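Side-chain contacts in manganese-containing pseudocatalase (Thermus thermophilus, PDB 2V8T), which probably breaks down hydrogen peroxide as a catalase, using a pair of manganese ions in each subunit of a six-chain assembly: residues L8-P13 / I178-V183; G32-M37 / N151-V156; K57-L62 / L196-G201; A67-G72 / L182-V187. All coordinates share one frame; numbering follows the deposited sequence.

Contact 1: residues L8-P13 / I178-V183; sequences LQIELP and IGYLLV
Ile10 and Tyr180 bring their CA atoms to 8.0 Å, where the irregular loop that follows strand 7-8 passes beside helix 172-200, and the gap is closed by side chains alone. Tyr180 supplies the platform. With its CG anti to the backbone N (chi1 -176°), the ring reaches away from its helix and presents one face to Ile10, whose CG2 methyl sits almost exactly over the centre, 3.5 Å from the ring centroid and 11° off the normal. This is a close CH-pi contact. The other branch of Ile10 runs back along the tyrosine, its CD1 lying 3.8 Å from Tyr180 CB, so the isoleucine follows the tyrosine from ring to root.

Gln9 comes to the ring from its edge. Its extended chain carries the amide past the phenol at about a right angle, the two planes 82° apart, and Gln9 NE2 donates to Tyr180 OH over 2.8 Å. The bond is short but bent, with the hydroxyl oxygen tilted out of the amide plane. The amide is probably also bonded to Glu69, which would help to fix its turn. A phenylalanine in place of Tyr180 would probably keep the platform under Ile10 but deprive Gln9 NE2 of its phenol acceptor, leaving the amide held by one partner fewer. Tyr224 of helix 219-226 meets the Tyr180 ring edge-to-face, while Gln9 touches the metal ligand His73. The whole is a loop packed against a core helix of a ferritin-like bundle, in the second shell of its dimanganese site.

Contact 2: residues G32-M37 / N151-V156; sequences GRFGEM and NFFLEV. With MN (manganese (II) ion), chain C; MN (manganese (II) ion), chain D.
Phe34 and Phe153 form an apolar seam with an unusual setting: close by in each chain stretch stands a glutamate that chelates a different manganese ion. The seam lies beside the dimetal core of a ferritin-like helical bundle, approached here where a type I turn, Gly32 to Gly35, leads into helix 36-49 and faces helix 144-166.

The two phenylalanine side chains cross at about a right angle. Their planes are 87° apart and their centroids 5.8 Å, yet the approach is oblique, the closest carbons being Phe34 CE1 and Phe153 CE2 at 3.9 Å. With Phe34 CG anti to its carbonyl carbon (chi1 -63°), the ring turns an edge to Leu154, whose CD2 methyl lies in the ring plane beside CD1; Leu154 has a second conformer, so the exact spacing is doubtful. Phe34 also meets His161 edge-to-face, and Phe153 is met in the same way by Phe139 and His150 of the third subunit, so the seam runs on into the subunit interface.

Glu36 and Glu155 bend at chi2 and each turns its carboxylate to a metal. Tyr43 OH hydrogen-bonds to Glu155 OE2, and Lys162 NZ to Glu36 OE2. In the conformer described, Glu36 OE1 lies 2.2 Å from the manganese ion of chain C, Glu155 OE2 2.2 Å from that of chain D, and water 1 bridges the pair, its oxygen 2.1 Å from the first ion.

Contact 3: residues K57-L62 / L196-G201; sequences KPYYDL and LESLTG
Ser198 OG has two partners, accepting a hydrogen bond of 2.8 Å from Tyr59 OH and pairing with the backbone oxygen of Ala195 about one turn earlier in its own helix. Ser198 has a second deposited conformer, so this grip belongs to the one described. Here OG stands between the backbone N and the carbonyl carbon (chi1 73°), within range of the phenol. It meets the tyrosine at the edge, in the ring plane.

Leu199 comes to the same ring by another route. Its side chain and that of Tyr59 slide past each other in opposite directions, and its two methyls divide the work. Leu199 CD2 lies 3.5 Å from Tyr59 CZ, near the hydroxyl, whereas Leu199 CD1 reaches further back and makes an off-centre CH-pi contact, 4.2 Å from the ring centroid and 29° off its normal.

The contact joins the first turns of helix 57-85 to the last turn of helix 172-200, two helices of the bundle, well away from the manganese ions. Leu144 of helix 144-166 packs on both Tyr59 and Leu199, and from the second subunit Leu297 touches Tyr59 and Leu290 touches Leu199. Chemically, a single phenol is asked to do two things: its ring packs against leucine, while its hydroxyl finds an acceptor at the partly exposed helix end, so that a polar group is buried without losing its hydrogen bond.

Contact 4: residues A67-G72 / L182-V187; sequences ATEELG and LVRGGV. With MN (manganese (II) ion), chain D; MN (manganese (II) ion), chain C.
In the second shell of the dimanganese site, Glu69 and Arg184 form a side-on salt bridge between helices 57-85 and 172-200. Two nitrogens grip two oxygens: Arg184 NE donates to the syn lone pair of Glu69 OE2 at 2.8 Å, and Arg184 NH2 to Glu69 OE1 at 3.1 Å along a nearly straight line (177°). Carboxylate and guanidinium are close to coplanar, 27° apart. Glu69 gets there with a fully extended chain, CG anti to the backbone N (chi1 -178°), whereas Arg184 folds at chi2 and chi3 to turn its edge to the acid. A leucine in place of Arg184 would probably leave the buried Glu69 carboxylate without its charged mate.

Both helices belong to the ferritin-like bundle that cradles the metals, and the next residue along from Glu69, Glu70, is a first-shell ligand. Its carboxylate bridges the ions, Glu70 OE1 standing 2.1 Å from the manganese ion of chain C and Glu70 OE2 2.1 Å from that of chain D. Glu69 itself touches the inner shell through the histidines: OE1 hydrogen-bonds with His188 NE2, OE2 weakly with His73 NE2. Arg184 NH1 is tied to the backbone oxygen of Asn232.

How the contacts relate
Contacts 1, 2 and 4 gather round the dimanganese site, while contact 3 lies farther out along the same helices, its centre about 18 Å from that of contact 4, and meets contact 2 where Phe152 CB packs 4.1 Å from Leu196 CD1. Contacts 2 and 4 share both ions and both waters: Glu36 OE1 and Glu70 OE1 come within 2.9 Å on one ion, Glu155 OE2 and Glu70 OE2 within 3.1 Å on the other, like charges that the metals presumably hold together. Contact 1, centred about 10 Å from contact 4, is joined to it by a probable hydrogen bond of 3.0 Å between Gln9 NE2 and Glu69 OE2. Helix 172-200 carries contacts 1, 4 and 3 in turn.

Contact 1: residues L8-P13 / I178-V183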
loop_
_atom_site.group_PDB
_atom_site.type_symbol
_atom_site.label_atom_id
_atom_site.label_comp_id
_atom_site.label_asym_id
_atom_site.label_seq_id
_atom_site.Cartn_x
_atom_site.Cartn_y
_atom_site.Cartn_z
ATOM N N LEU A 8 7.042 -32.208 5.883
ATOM C CA LEU A 8 5.839 -31.459 6.235
ATOM C C LEU A 8 5.293 -31.967 7.539
ATOM O O LEU A 8 5.489 -33.134 7.912
ATOM C CB LEU A 8 4.770 -31.601 5.169
ATOM C CG LEU A 8 5.147 -31.042 3.802
ATOM C CD1 LEU A 8 4.014 -31.298 2.806
ATOM C CD2 LEU A 8 5.495 -29.558 3.886
ATOM N N GLN A 9 4.495 -31.147 8.247
ATOM C CA GLN A 9 3.987 -31.571 9.540
ATOM C C GLN A 9 3.004 -32.712 9.431
ATOM O O GLN A 9 2.807 -33.462 10.399
ATOM C CB GLN A 9 3.399 -30.349 10.314
ATOM C CG GLN A 9 3.215 -30.627 11.761
ATOM C CD GLN A 9 2.886 -29.393 12.604
ATOM O OE1 GLN A 9 3.176 -28.286 12.205
ATOM N NE2 GLN A 9 2.314 -29.582 13.747
ATOM N N ILE A 10 2.310 -32.860 8.282
ATOM C CA ILE A 10 1.526 -34.044 7.924
ATOM C C ILE A 10 1.828 -34.359 6.469
ATOM O O ILE A 10 2.213 -33.477 5.702
ATOM C CB ILE A 10 -0.001 -33.873 8.073
ATOM C CG1 ILE A 10 -0.536 -32.690 7.301
ATOM C CG2 ILE A 10 -0.425 -33.874 9.545
ATOM C CD1 ILE A 10 -2.001 -32.673 7.074
ATOM N N GLU A 11 1.556 -35.592 6.084
ATOM C CA GLU A 11 1.531 -35.926 4.676
ATOM C C GLU A 11 0.291 -35.298 4.022
ATOM O O GLU A 11 -0.749 -35.131 4.663
ATOM C CB GLU A 11 1.691 -37.345 4.287
ATOM C CG GLU A 11 0.416 -38.076 4.361
ATOM C CD GLU A 11 0.006 -38.588 5.659
ATOM O OE1 GLU A 11 0.595 -38.131 6.657
ATOM O OE2 GLU A 11 -0.861 -39.486 5.746
ATOM N N LEU A 12 0.411 -34.985 2.737
ATOM C CA LEU A 12 -0.700 -34.478 1.941
ATOM C C LEU A 12 -1.006 -35.432 0.792
ATOM O O LEU A 12 -0.107 -36.041 0.221
ATOM C CB LEU A 12 -0.356 -33.117 1.369
ATOM C CG LEU A 12 -0.207 -31.982 2.381
ATOM C CD1 LEU A 12 0.279 -30.722 1.659
ATOM C CD2 LEU A 12 -1.499 -31.736 3.118
ATOM N N PRO A 13 -2.294 -35.562 0.412
ATOM C CA PRO A 13 -2.661 -36.341 -0.772
ATOM C C PRO A 13 -2.380 -35.577 -2.067
ATOM O O PRO A 13 -2.092 -34.371 -2.041
ATOM C CB PRO A 13 -4.157 -36.592 -0.586
ATOM C CG PRO A 13 -4.613 -35.322 0.106
ATOM C CD PRO A 13 -3.468 -34.969 1.062
ATOM N N ILE A 178 -6.477 -28.242 6.123
ATOM C CA ILE A 178 -7.299 -27.388 6.965
ATOM C C ILE A 178 -7.747 -28.152 8.197
ATOM O O ILE A 178 -7.749 -27.637 9.308
ATOM C CB ILE A 178 -8.466 -26.772 6.200
ATOM C CG1 ILE A 178 -7.963 -25.791 5.155
ATOM C CG2 ILE A 178 -9.444 -26.151 7.205
ATOM C CD1 ILE A 178 -9.003 -25.349 4.144
ATOM N N GLY A 179 -8.172 -29.425 8.014
ATOM C CA GLY A 179 -8.560 -30.185 9.190
ATOM C C GLY A 179 -7.438 -30.252 10.228
ATOM O O GLY A 179 -7.681 -30.128 11.433
ATOM N N TYR A 180 -6.229 -30.474 9.756
ATOM C CA TYR A 180 -5.077 -30.545 10.664
ATOM C C TYR A 180 -4.858 -29.201 11.363
ATOM O O TYR A 180 -4.668 -29.138 12.589
ATOM C CB TYR A 180 -3.827 -31.001 9.909
ATOM C CG TYR A 180 -2.649 -31.186 10.820
ATOM C CD1 TYR A 180 -2.624 -32.233 11.725
ATOM C CD2 TYR A 180 -1.565 -30.336 10.816
ATOM C CE1 TYR A 180 -1.559 -32.453 12.596
ATOM C CE2 TYR A 180 -0.493 -30.557 11.734
ATOM C CZ TYR A 180 -0.518 -31.636 12.584
ATOM O OH TYR A 180 0.559 -31.800 13.475
ATOM N N LEU A 181 -4.860 -28.118 10.583
ATOM C CA LEU A 181 -4.584 -26.810 11.169
ATOM C C LEU A 181 -5.731 -26.268 12.007
ATOM O O LEU A 181 -5.491 -25.426 12.880
ATOM C CB LEU A 181 -4.105 -25.843 10.109
ATOM C CG LEU A 181 -2.752 -26.217 9.460
ATOM C CD1 LEU A 181 -2.274 -25.099 8.540
ATOM C CD2 LEU A 181 -1.667 -26.540 10.505
ATOM N N LEU A 182 -6.954 -26.752 11.801
ATOM C CA LEU A 182 -8.036 -26.439 12.762
ATOM C C LEU A 182 -7.691 -27.030 14.123
ATOM O O LEU A 182 -7.917 -26.411 15.179
ATOM C CB LEU A 182 -9.363 -27.001 12.279
ATOM C CG LEU A 182 -9.999 -26.254 11.114
ATOM C CD1 LEU A 182 -11.170 -27.057 10.575
ATOM C CD2 LEU A 182 -10.422 -24.832 11.527
ATOM N N VAL A 183 -7.162 -28.258 14.138
ATOM C CA VAL A 183 -6.788 -28.889 15.404
ATOM C C VAL A 183 -5.604 -28.157 16.037
ATOM O O VAL A 183 -5.611 -27.846 17.233
ATOM C CB VAL A 183 -6.548 -30.392 15.190
ATOM C CG1 VAL A 183 -6.006 -31.007 16.502
ATOM C CG2 VAL A 183 -7.847 -31.046 14.753
#

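Contact 2: residues G32-M37 / N151-V156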
loop_
_atom_site.group_PDB
_atom_site.type_symbol
_atom_site.label_atom_id
_atom_site.label_comp_id
_atom_site.label_asym_id
_atom_site.label_seq_id
_atom_site.Cartn_x
_atom_site.Cartn_y
_atom_site.Cartn_z
ATOM N N GLY A 32 -2.958 -13.817 3.721
ATOM C CA GLY A 32 -3.963 -12.892 4.170
ATOM C C GLY A 32 -3.747 -12.408 5.576
ATOM O O GLY A 32 -2.875 -12.885 6.297
ATOM N N ARG A 33 -4.587 -11.458 5.985
ATOM C CA ARG A 33 -4.442 -10.856 7.294
ATOM C C ARG A 33 -4.400 -11.890 8.431
ATOM O O ARG A 33 -3.659 -11.682 9.397
ATOM C CB ARG A 33 -5.629 -9.907 7.532
ATOM C CG ARG A 33 -5.623 -9.302 8.895
ATOM C CD ARG A 33 -6.766 -8.342 9.069
ATOM N NE ARG A 33 -6.745 -7.869 10.483
ATOM C CZ ARG A 33 -7.568 -7.028 11.080
ATOM N NH1 ARG A 33 -8.461 -6.624 10.352
ATOM N NH2 ARG A 33 -7.497 -6.724 12.372
ATOM N N PHE A 34 -5.214 -12.935 8.346
ATOM C CA PHE A 34 -5.286 -13.950 9.389
ATOM C C PHE A 34 -4.727 -15.300 8.894
ATOM O O PHE A 34 -5.072 -16.373 9.410
ATOM C CB PHE A 34 -6.704 -14.084 9.949
ATOM C CG PHE A 34 -7.130 -12.816 10.594
ATOM C CD1 PHE A 34 -6.626 -12.454 11.807
ATOM C CD2 PHE A 34 -8.024 -11.961 10.025
ATOM C CE1 PHE A 34 -6.986 -11.289 12.429
ATOM C CE2 PHE A 34 -8.407 -10.785 10.640
ATOM C CZ PHE A 34 -7.876 -10.436 11.834
ATOM N N GLY A 35 -3.842 -15.246 7.923
ATOM C CA GLY A 35 -3.153 -16.425 7.458
ATOM C C GLY A 35 -1.967 -16.784 8.349
ATOM O O GLY A 35 -1.615 -16.125 9.320
ATOM N N GLU A 36 -1.318 -17.871 7.947
ATOM C CA GLU A 36 -0.209 -18.432 8.729
ATOM C C GLU A 36 0.975 -17.506 8.748
ATOM O O GLU A 36 1.760 -17.511 9.712
ATOM C CB GLU A 36 0.157 -19.812 8.177
ATOM C CG GLU A 36 -0.936 -20.853 8.479
ATOM C CD GLU A 36 -0.977 -21.282 9.901
ATOM O OE1 GLU A 36 -0.091 -20.910 10.695
ATOM O OE2 GLU A 36 -1.929 -22.022 10.326
ATOM N N MET A 37 1.190 -16.682 7.710
ATOM C CA MET A 37 2.243 -15.670 7.801
ATOM C C MET A 37 2.023 -14.751 8.991
ATOM O O MET A 37 2.978 -14.303 9.613
ATOM C CB MET A 37 2.349 -14.834 6.526
ATOM C CG MET A 37 2.963 -15.491 5.380
ATOM S SD MET A 37 4.786 -15.628 5.558
ATOM C CE MET A 37 5.307 -13.922 5.335
ATOM N N ASN A 151 -3.260 -12.486 20.683
ATOM C CA ASN A 151 -2.944 -13.787 20.088
ATOM C C ASN A 151 -4.109 -14.778 20.199
ATOM O O ASN A 151 -4.343 -15.578 19.297
ATOM C CB ASN A 151 -1.731 -14.395 20.743
ATOM C CG ASN A 151 -0.456 -13.573 20.484
ATOM O OD1 ASN A 151 -0.430 -12.676 19.631
ATOM N ND2 ASN A 151 0.607 -13.924 21.211
ATOM N N PHE A 152 -4.836 -14.705 21.306
ATOM C CA PHE A 152 -6.052 -15.540 21.458
ATOM C C PHE A 152 -7.043 -15.201 20.348
ATOM O O PHE A 152 -7.565 -16.069 19.653
ATOM C CB PHE A 152 -6.614 -15.292 22.861
ATOM C CG PHE A 152 -7.856 -16.101 23.156
ATOM C CD1 PHE A 152 -7.775 -17.398 23.627
ATOM C CD2 PHE A 152 -9.111 -15.558 22.951
ATOM C CE1 PHE A 152 -8.915 -18.136 23.907
ATOM C CE2 PHE A 152 -10.261 -16.293 23.226
ATOM C CZ PHE A 152 -10.149 -17.567 23.720
ATOM N N PHE A 153 -7.300 -13.879 20.192
ATOM C CA PHE A 153 -8.158 -13.406 19.084
ATOM C C PHE A 153 -7.626 -13.872 17.728
ATOM O O PHE A 153 -8.372 -14.356 16.886
ATOM C CB PHE A 153 -8.270 -11.883 19.148
ATOM C CG PHE A 153 -8.847 -11.313 17.890
ATOM C CD1 PHE A 153 -10.194 -11.504 17.566
ATOM C CD2 PHE A 153 -8.051 -10.668 16.971
ATOM C CE1 PHE A 153 -10.697 -11.090 16.343
ATOM C CE2 PHE A 153 -8.608 -10.212 15.760
ATOM C CZ PHE A 153 -9.943 -10.461 15.461
ATOM N N LEU A 154 -6.307 -13.702 17.508
ATOM C CA LEU A 154 -5.714 -14.025 16.213
ATOM C C LEU A 154 -5.991 -15.482 15.874
ATOM O O LEU A 154 -6.313 -15.820 14.730
ATOM C CB LEU A 154 -4.210 -13.830 16.198
ATOM C CG LEU A 154 -3.465 -13.265 15.000
ATOM C CD1 LEU A 154 -1.926 -13.553 15.194
ATOM C CD2 LEU A 154 -4.106 -13.542 13.651
ATOM N N GLU A 155 -5.808 -16.404 16.831
ATOM C CA GLU A 155 -6.037 -17.785 16.547
ATOM C C GLU A 155 -7.469 -18.091 16.181
ATOM O O GLU A 155 -7.725 -18.907 15.290
ATOM C CB GLU A 155 -5.563 -18.704 17.704
ATOM C CG GLU A 155 -4.053 -18.740 17.853
ATOM C CD GLU A 155 -3.297 -19.542 16.803
ATOM O OE1 GLU A 155 -3.836 -20.505 16.216
ATOM O OE2 GLU A 155 -2.057 -19.307 16.632
ATOM N N VAL A 156 -8.446 -17.496 16.884
ATOM C CA VAL A 156 -9.844 -17.801 16.551
ATOM C C VAL A 156 -10.293 -17.086 15.262
ATOM O O VAL A 156 -11.140 -17.628 14.540
ATOM C CB VAL A 156 -10.786 -17.610 17.739
ATOM C CG1 VAL A 156 -10.459 -18.620 18.833
ATOM C CG2 VAL A 156 -10.819 -16.192 18.284
HETATM MN MN MN C . -0.837 -22.132 12.321
HETATM MN MN MN D . -1.635 -21.045 15.341
HETATM O O HOH W 1 -1.474 -20.399 13.265
HETATM O O HOH W 2 -2.830 -23.111 12.085
#

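Contact 3: residues K57-L62 / L196-G201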
loop_
_atom_site.group_PDB
_atom_site.type_symbol
_atom_site.label_atom_id
_atom_site.label_comp_id
_atom_site.label_asym_id
_atom_site.label_seq_id
_atom_site.Cartn_x
_atom_site.Cartn_y
_atom_site.Cartn_z
ATOM N N LYS A 57 9.579 -16.662 32.064
ATOM C CA LYS A 57 9.968 -17.762 31.181
ATOM C C LYS A 57 8.859 -18.663 30.706
ATOM O O LYS A 57 8.879 -19.032 29.527
ATOM C CB LYS A 57 11.113 -18.580 31.809
ATOM C CG LYS A 57 11.657 -19.658 30.892
ATOM C CD LYS A 57 12.882 -20.309 31.479
ATOM C CE LYS A 57 13.539 -21.306 30.566
ATOM N NZ LYS A 57 12.606 -22.359 30.116
ATOM N N PRO A 58 7.898 -19.082 31.532
ATOM C CA PRO A 58 6.919 -20.000 30.977
ATOM C C PRO A 58 6.168 -19.397 29.785
ATOM O O PRO A 58 5.830 -20.107 28.803
ATOM C CB PRO A 58 5.988 -20.230 32.189
ATOM C CG PRO A 58 6.921 -20.020 33.411
ATOM C CD PRO A 58 7.745 -18.863 32.975
ATOM N N TYR A 59 5.907 -18.105 29.856
ATOM C CA TYR A 59 5.181 -17.396 28.787
ATOM C C TYR A 59 6.064 -17.158 27.589
ATOM O O TYR A 59 5.605 -17.263 26.430
ATOM C CB TYR A 59 4.646 -16.056 29.355
ATOM C CG TYR A 59 3.801 -16.267 30.584
ATOM C CD1 TYR A 59 2.500 -16.691 30.491
ATOM C CD2 TYR A 59 4.349 -16.098 31.853
ATOM C CE1 TYR A 59 1.772 -16.962 31.638
ATOM C CE2 TYR A 59 3.629 -16.376 33.002
ATOM C CZ TYR A 59 2.317 -16.799 32.888
ATOM O OH TYR A 59 1.612 -17.038 34.035
ATOM N N TYR A 60 7.330 -16.852 27.816
ATOM C CA TYR A 60 8.311 -16.736 26.721
ATOM C C TYR A 60 8.436 -18.072 25.991
ATOM O O TYR A 60 8.394 -18.115 24.744
ATOM C CB TYR A 60 9.643 -16.288 27.280
ATOM C CG TYR A 60 10.733 -16.282 26.224
ATOM C CD1 TYR A 60 10.666 -15.450 25.113
ATOM C CD2 TYR A 60 11.832 -17.118 26.344
ATOM C CE1 TYR A 60 11.646 -15.470 24.150
ATOM C CE2 TYR A 60 12.821 -17.135 25.393
ATOM C CZ TYR A 60 12.757 -16.298 24.301
ATOM O OH TYR A 60 13.731 -16.269 23.334
ATOM N N ASP A 61 8.593 -19.160 26.724
ATOM C CA ASP A 61 8.721 -20.460 26.094
ATOM C C ASP A 61 7.532 -20.724 25.189
ATOM O O ASP A 61 7.670 -21.233 24.070
ATOM C CB ASP A 61 8.686 -21.638 27.170
ATOM C CG ASP A 61 10.031 -21.830 27.930
ATOM O OD1 ASP A 61 10.994 -21.026 27.723
ATOM O OD2 ASP A 61 10.065 -22.812 28.721
ATOM N N LEU A 62 6.344 -20.381 25.665
ATOM C CA LEU A 62 5.123 -20.650 24.909
ATOM C C LEU A 62 5.144 -19.897 23.563
ATOM O O LEU A 62 4.906 -20.487 22.521
ATOM C CB LEU A 62 3.914 -20.249 25.748
ATOM C CG LEU A 62 2.615 -20.617 25.142
ATOM C CD1 LEU A 62 2.426 -22.108 25.008
ATOM C CD2 LEU A 62 1.473 -19.997 25.945
ATOM N N LEU A 196 -3.570 -16.650 29.581
ATOM C CA LEU A 196 -4.358 -15.517 30.099
ATOM C C LEU A 196 -5.036 -15.882 31.406
ATOM O O LEU A 196 -5.096 -15.026 32.318
ATOM C CB LEU A 196 -5.393 -15.083 29.061
ATOM C CG LEU A 196 -4.818 -14.295 27.891
ATOM C CD1 LEU A 196 -5.777 -14.284 26.712
ATOM C CD2 LEU A 196 -4.420 -12.899 28.329
ATOM N N GLU A 197 -5.544 -17.089 31.565
ATOM C CA GLU A 197 -6.145 -17.485 32.837
ATOM C C GLU A 197 -5.130 -17.375 33.974
ATOM O O GLU A 197 -5.435 -16.890 35.059
ATOM C CB GLU A 197 -6.626 -18.991 32.706
ATOM C CG GLU A 197 -7.796 -19.255 31.751
ATOM C CD GLU A 197 -8.279 -20.688 31.375
ATOM O OE1 GLU A 197 -7.445 -21.691 31.513
ATOM O OE2 GLU A 197 -9.435 -20.684 30.854
ATOM N N SER A 198 -3.910 -17.826 33.720
ATOM C CA SER A 198 -2.878 -17.792 34.728
ATOM C C SER A 198 -2.516 -16.367 35.139
ATOM O O SER A 198 -2.234 -16.104 36.311
ATOM C CB SER A 198 -1.670 -18.621 34.351
ATOM O OG SER A 198 -0.885 -18.024 33.320
ATOM N N LEU A 199 -2.505 -15.434 34.197
ATOM C CA LEU A 199 -2.080 -14.067 34.449
ATOM C C LEU A 199 -3.192 -13.158 34.962
ATOM O O LEU A 199 -2.880 -12.126 35.581
ATOM C CB LEU A 199 -1.481 -13.480 33.180
ATOM C CG LEU A 199 -0.159 -14.063 32.765
ATOM C CD1 LEU A 199 0.067 -13.703 31.235
ATOM C CD2 LEU A 199 0.991 -13.624 33.671
ATOM N N THR A 200 -4.433 -13.478 34.644
ATOM C CA THR A 200 -5.546 -12.573 34.854
ATOM C C THR A 200 -6.708 -13.162 35.677
ATOM O O THR A 200 -7.571 -12.402 36.141
ATOM C CB THR A 200 -6.176 -12.079 33.518
ATOM O OG1 THR A 200 -6.961 -13.098 32.923
ATOM C CG2 THR A 200 -5.148 -11.526 32.530
ATOM N N GLY A 201 -6.797 -14.491 35.773
ATOM C CA GLY A 201 -7.927 -15.110 36.408
ATOM C C GLY A 201 -9.180 -15.216 35.578
ATOM O O GLY A 201 -10.167 -15.814 36.047
#

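Contact 4: residues A67-G72 / L182-V187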
loop_
_atom_site.group_PDB
_atom_site.type_symbol
_atom_site.label_atom_id
_atom_site.label_comp_id
_atom_site.label_asym_id
_atom_site.label_seq_id
_atom_site.Cartn_x
_atom_site.Cartn_y
_atom_site.Cartn_z
ATOM N N ALA A 67 5.723 -19.898 17.818
ATOM C CA ALA A 67 6.258 -19.256 16.627
ATOM C C ALA A 67 6.942 -20.295 15.724
ATOM O O ALA A 67 6.825 -20.272 14.498
ATOM C CB ALA A 67 7.266 -18.184 17.001
ATOM N N THR A 68 7.749 -21.171 16.347
ATOM C CA THR A 68 8.478 -22.182 15.583
ATOM C C THR A 68 7.526 -23.132 14.871
ATOM O O THR A 68 7.738 -23.511 13.729
ATOM C CB THR A 68 9.452 -22.931 16.495
ATOM O OG1 THR A 68 10.226 -21.974 17.199
ATOM C CG2 THR A 68 10.369 -23.831 15.693
ATOM N N GLU A 69 6.455 -23.562 15.575
ATOM C CA GLU A 69 5.476 -24.412 14.922
ATOM C C GLU A 69 4.879 -23.700 13.679
ATOM O O GLU A 69 4.658 -24.327 12.638
ATOM C CB GLU A 69 4.337 -24.826 15.876
ATOM C CG GLU A 69 3.389 -25.752 15.139
ATOM C CD GLU A 69 2.285 -26.420 15.937
ATOM O OE1 GLU A 69 2.177 -26.216 17.175
ATOM O OE2 GLU A 69 1.488 -27.142 15.269
ATOM N N GLU A 70 4.588 -22.392 13.803
ATOM C CA GLU A 70 3.962 -21.698 12.675
ATOM C C GLU A 70 4.863 -21.650 11.458
ATOM O O GLU A 70 4.342 -21.544 10.319
ATOM C CB GLU A 70 3.527 -20.279 13.071
ATOM C CG GLU A 70 2.597 -20.131 14.266
ATOM C CD GLU A 70 1.197 -20.737 14.160
ATOM O OE1 GLU A 70 0.976 -21.555 13.308
ATOM O OE2 GLU A 70 0.370 -20.429 15.043
ATOM N N LEU A 71 6.181 -21.769 11.594
ATOM C CA LEU A 71 7.048 -21.892 10.410
ATOM C C LEU A 71 6.629 -23.080 9.563
ATOM O O LEU A 71 6.611 -23.028 8.327
ATOM C CB LEU A 71 8.530 -22.049 10.821
ATOM C CG LEU A 71 9.210 -20.810 11.371
ATOM C CD1 LEU A 71 10.529 -21.200 12.057
ATOM C CD2 LEU A 71 9.476 -19.808 10.266
ATOM N N GLY A 72 6.380 -24.222 10.212
ATOM C CA GLY A 72 5.938 -25.380 9.492
ATOM C C GLY A 72 4.556 -25.241 8.932
ATOM O O GLY A 72 4.166 -25.964 7.994
ATOM N N LEU A 182 -6.954 -26.752 11.801
ATOM C CA LEU A 182 -8.036 -26.439 12.762
ATOM C C LEU A 182 -7.691 -27.030 14.123
ATOM O O LEU A 182 -7.917 -26.411 15.179
ATOM C CB LEU A 182 -9.363 -27.001 12.279
ATOM C CG LEU A 182 -9.999 -26.254 11.114
ATOM C CD1 LEU A 182 -11.170 -27.057 10.575
ATOM C CD2 LEU A 182 -10.422 -24.832 11.527
ATOM N N VAL A 183 -7.162 -28.258 14.138
ATOM C CA VAL A 183 -6.788 -28.889 15.404
ATOM C C VAL A 183 -5.604 -28.157 16.037
ATOM O O VAL A 183 -5.611 -27.846 17.233
ATOM C CB VAL A 183 -6.548 -30.392 15.190
ATOM C CG1 VAL A 183 -6.006 -31.007 16.502
ATOM C CG2 VAL A 183 -7.847 -31.046 14.753
ATOM N N ARG A 184 -4.569 -27.845 15.231
ATOM C CA ARG A 184 -3.423 -27.123 15.786
ATOM C C ARG A 184 -3.817 -25.741 16.288
ATOM O O ARG A 184 -3.344 -25.288 17.337
ATOM C CB ARG A 184 -2.299 -27.015 14.760
ATOM C CG ARG A 184 -1.780 -28.364 14.243
ATOM C CD ARG A 184 -1.476 -29.361 15.340
ATOM N NE ARG A 184 -0.501 -28.803 16.274
ATOM C CZ ARG A 184 -0.374 -29.171 17.540
ATOM N NH1 ARG A 184 -1.107 -30.145 18.062
ATOM N NH2 ARG A 184 0.522 -28.541 18.299
ATOM N N GLY A 185 -4.721 -25.059 15.555
ATOM C CA GLY A 185 -5.154 -23.734 16.006
ATOM C C GLY A 185 -5.976 -23.815 17.246
ATOM O O GLY A 185 -5.981 -22.897 18.077
ATOM N N GLY A 186 -6.704 -24.925 17.443
ATOM C CA GLY A 186 -7.378 -25.148 18.698
ATOM C C GLY A 186 -6.410 -25.264 19.843
ATOM O O GLY A 186 -6.655 -24.726 20.950
ATOM N N VAL A 187 -5.291 -25.961 19.642
ATOM C CA VAL A 187 -4.256 -26.061 20.661
ATOM C C VAL A 187 -3.701 -24.673 20.980
ATOM O O VAL A 187 -3.557 -24.306 22.142
ATOM C CB VAL A 187 -3.127 -27.009 20.199
ATOM C CG1 VAL A 187 -1.916 -26.915 21.112
ATOM C CG2 VAL A 187 -3.686 -28.446 20.155
HETATM MN MN MN D . -1.635 -21.045 15.341
HETATM MN MN MN C . -0.837 -22.132 12.321
HETATM O O HOH W 1 -1.474 -20.399 13.265
HETATM O O HOH W 2 -2.830 -23.111 12.085
#